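Octopine dehydrogenase (Pecten maximus, PDB 3C7A) catalyses the NADH-dependent reductive condensation of L-arginine with pyruvate to D-octopine, and the reverse oxidation. Local coordinates at residues A[362-367]-A[374-379]. Residues are numbered along the deposited sequence; the frame is centred on the assembly and turned at random.
Sequences IGKEYL and GKDVAT
Asp376 and Glu365 trade bonds in both directions. Asp376 OD2 takes the Glu365 N-H on its anti lone pair, at 3.1 Å. Asp376 N answers to Glu365 O at 3.0 Å, running almost straight on along the carbonyl. The Asp376 carboxylate is brought there by a chi1 of -54°, which sets CG beside its own backbone N. The chain of Lys364 crosses Asp376 at about a right angle and lays its CD 3.6 Å from Asp376 OD2. The Glu365 side chain reaches out extended, with CG anti to the backbone N (chi1 -167°). Glu365 OE1 lies 3.1 Å from Lys375 N and accepts its N-H, on the anti side and 18° out of the carboxylate plane. Replacing Glu365 by alanine removes this acceptor and would probably leave Lys375 N without it and the turn's start less firmly held. Gly374 N bonds Tyr366 O from above the carbonyl plane. A CB on Gly374 would run into Tyr366 CA and Glu365 O. The Tyr366 ring presents an edge to Asp376 O, with CE1 at 3.6 Å. Asp376 O accepts both Thr379 N and Thr379 OG1, the hydroxyl at 2.7 Å. A water in the ring plane links Tyr366 OH to Thr379 OG1. Beyond the contact, Tyr366 packs on Ile330, Pro331 and Ile335 of helix 330-344. The contact closes a loop that follows the Schellman end of helix 349-362 at Gly363, and it pins the type I turn Gly374-Val377 against that exit. Two carboxylates accept backbone N-H groups, so acidic side chains probably do part of the work of main-chain pairing here.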
loop_
_atom_site.group_PDB
_atom_site.type_symbol
_atom_site.label_atom_id
_atom_site.label_comp_id
_atom_site.label_asym_id
_atom_site.label_seq_id
_atom_site.Cartn_x
_atom_site.Cartn_y
_atom_site.Cartn_z
ATOM N N ILE A 362 15.226 9.808 -11.185
ATOM C CA ILE A 362 15.315 8.350 -11.335
ATOM C C ILE A 362 15.486 7.908 -12.797
ATOM O O ILE A 362 15.678 6.721 -13.076
ATOM C CB ILE A 362 14.110 7.611 -10.674
ATOM C CG1 ILE A 362 12.771 8.152 -11.198
ATOM C CG2 ILE A 362 14.196 7.706 -9.149
ATOM C CD1 ILE A 362 11.577 7.240 -10.931
ATOM N N GLY A 363 15.415 8.869 -13.718
ATOM C CA GLY A 363 15.617 8.609 -15.146
ATOM C C GLY A 363 14.425 7.998 -15.863
ATOM O O GLY A 363 14.594 7.165 -16.758
ATOM N N LYS A 364 13.221 8.416 -15.473
ATOM C CA LYS A 364 11.977 7.930 -16.081
ATOM C C LYS A 364 11.125 9.089 -16.609
ATOM O O LYS A 364 11.380 10.252 -16.280
ATOM C CB LYS A 364 11.173 7.090 -15.075
ATOM C CG LYS A 364 11.902 5.865 -14.510
ATOM C CD LYS A 364 12.017 4.736 -15.532
ATOM C CE LYS A 364 12.744 3.536 -14.944
ATOM N NZ LYS A 364 12.973 2.464 -15.952
ATOM N N GLU A 365 10.121 8.768 -17.427
ATOM C CA GLU A 365 9.231 9.777 -18.016
ATOM C C GLU A 365 7.774 9.301 -18.035
ATOM O O GLU A 365 7.463 8.262 -18.624
ATOM C CB GLU A 365 9.694 10.135 -19.436
ATOM C CG GLU A 365 9.033 11.380 -20.029
ATOM C CD GLU A 365 9.375 11.597 -21.497
ATOM O OE1 GLU A 365 9.200 10.658 -22.304
ATOM O OE2 GLU A 365 9.807 12.717 -21.848
ATOM N N TYR A 366 6.892 10.069 -17.391
ATOM C CA TYR A 366 5.463 9.736 -17.314
ATOM C C TYR A 366 4.545 10.854 -17.832
ATOM O O TYR A 366 3.607 10.592 -18.590
ATOM C CB TYR A 366 5.058 9.367 -15.878
ATOM C CG TYR A 366 5.924 8.323 -15.203
ATOM C CD1 TYR A 366 5.889 6.987 -15.604
ATOM C CD2 TYR A 366 6.765 8.671 -14.146
ATOM C CE1 TYR A 366 6.681 6.025 -14.978
ATOM C CE2 TYR A 366 7.561 7.719 -13.513
ATOM C CZ TYR A 366 7.513 6.399 -13.933
ATOM O OH TYR A 366 8.299 5.457 -13.307
ATOM N N LEU A 367 4.816 12.090 -17.413
ATOM C CA LEU A 367 3.984 13.246 -17.762
ATOM C C LEU A 367 4.728 14.225 -18.677
ATOM O O LEU A 367 5.871 14.595 -18.399
ATOM C CB LEU A 367 3.510 13.960 -16.486
ATOM C CG LEU A 367 2.439 15.056 -16.560
ATOM C CD1 LEU A 367 1.048 14.468 -16.776
ATOM C CD2 LEU A 367 2.461 15.905 -15.295
ATOM N N GLY A 374 4.057 9.908 -21.586
ATOM C CA GLY A 374 5.466 9.623 -21.310
ATOM C C GLY A 374 5.972 8.290 -21.833
ATOM O O GLY A 374 5.189 7.375 -22.098
ATOM N N LYS A 375 7.294 8.192 -21.971
ATOM C CA LYS A 375 7.969 6.998 -22.495
ATOM C C LYS A 375 7.659 5.727 -21.693
ATOM O O LYS A 375 7.503 4.648 -22.271
ATOM C CB LYS A 375 9.486 7.245 -22.558
ATOM C CG LYS A 375 10.282 6.254 -23.407
ATOM C CD LYS A 375 10.840 5.111 -22.568
ATOM C CE LYS A 375 11.391 3.996 -23.440
ATOM N NZ LYS A 375 11.667 2.764 -22.644
ATOM N N ASP A 376 7.564 5.866 -20.371
ATOM C CA ASP A 376 7.360 4.727 -19.469
ATOM C C ASP A 376 5.932 4.655 -18.897
ATOM O O ASP A 376 5.716 4.080 -17.826
ATOM C CB ASP A 376 8.383 4.771 -18.324
ATOM C CG ASP A 376 9.822 4.851 -18.819
ATOM O OD1 ASP A 376 10.303 3.879 -19.441
ATOM O OD2 ASP A 376 10.477 5.888 -18.574
ATOM N N VAL A 377 4.966 5.220 -19.623
ATOM C CA VAL A 377 3.576 5.328 -19.146
ATOM C C VAL A 377 2.866 3.970 -18.944
ATOM O O VAL A 377 1.928 3.866 -18.147
ATOM C CB VAL A 377 2.730 6.297 -20.039
ATOM C CG1 VAL A 377 2.317 5.638 -21.358
ATOM C CG2 VAL A 377 1.509 6.818 -19.283
ATOM N N ALA A 378 3.329 2.941 -19.654
ATOM C CA ALA A 378 2.716 1.610 -19.596
ATOM C C ALA A 378 3.089 0.808 -18.344
ATOM O O ALA A 378 2.539 -0.273 -18.109
ATOM C CB ALA A 378 3.045 0.817 -20.862
ATOM N N THR A 379 4.013 1.337 -17.543
ATOM C CA THR A 379 4.435 0.683 -16.301
ATOM C C THR A 379 3.718 1.235 -15.057
ATOM O O THR A 379 4.104 0.922 -13.927
ATOM C CB THR A 379 5.976 0.755 -16.098
ATOM O OG1 THR A 379 6.403 2.125 -16.078
ATOM C CG2 THR A 379 6.713 0.009 -17.207
HETATM O O HOH W 1 8.333 2.809 -13.943
#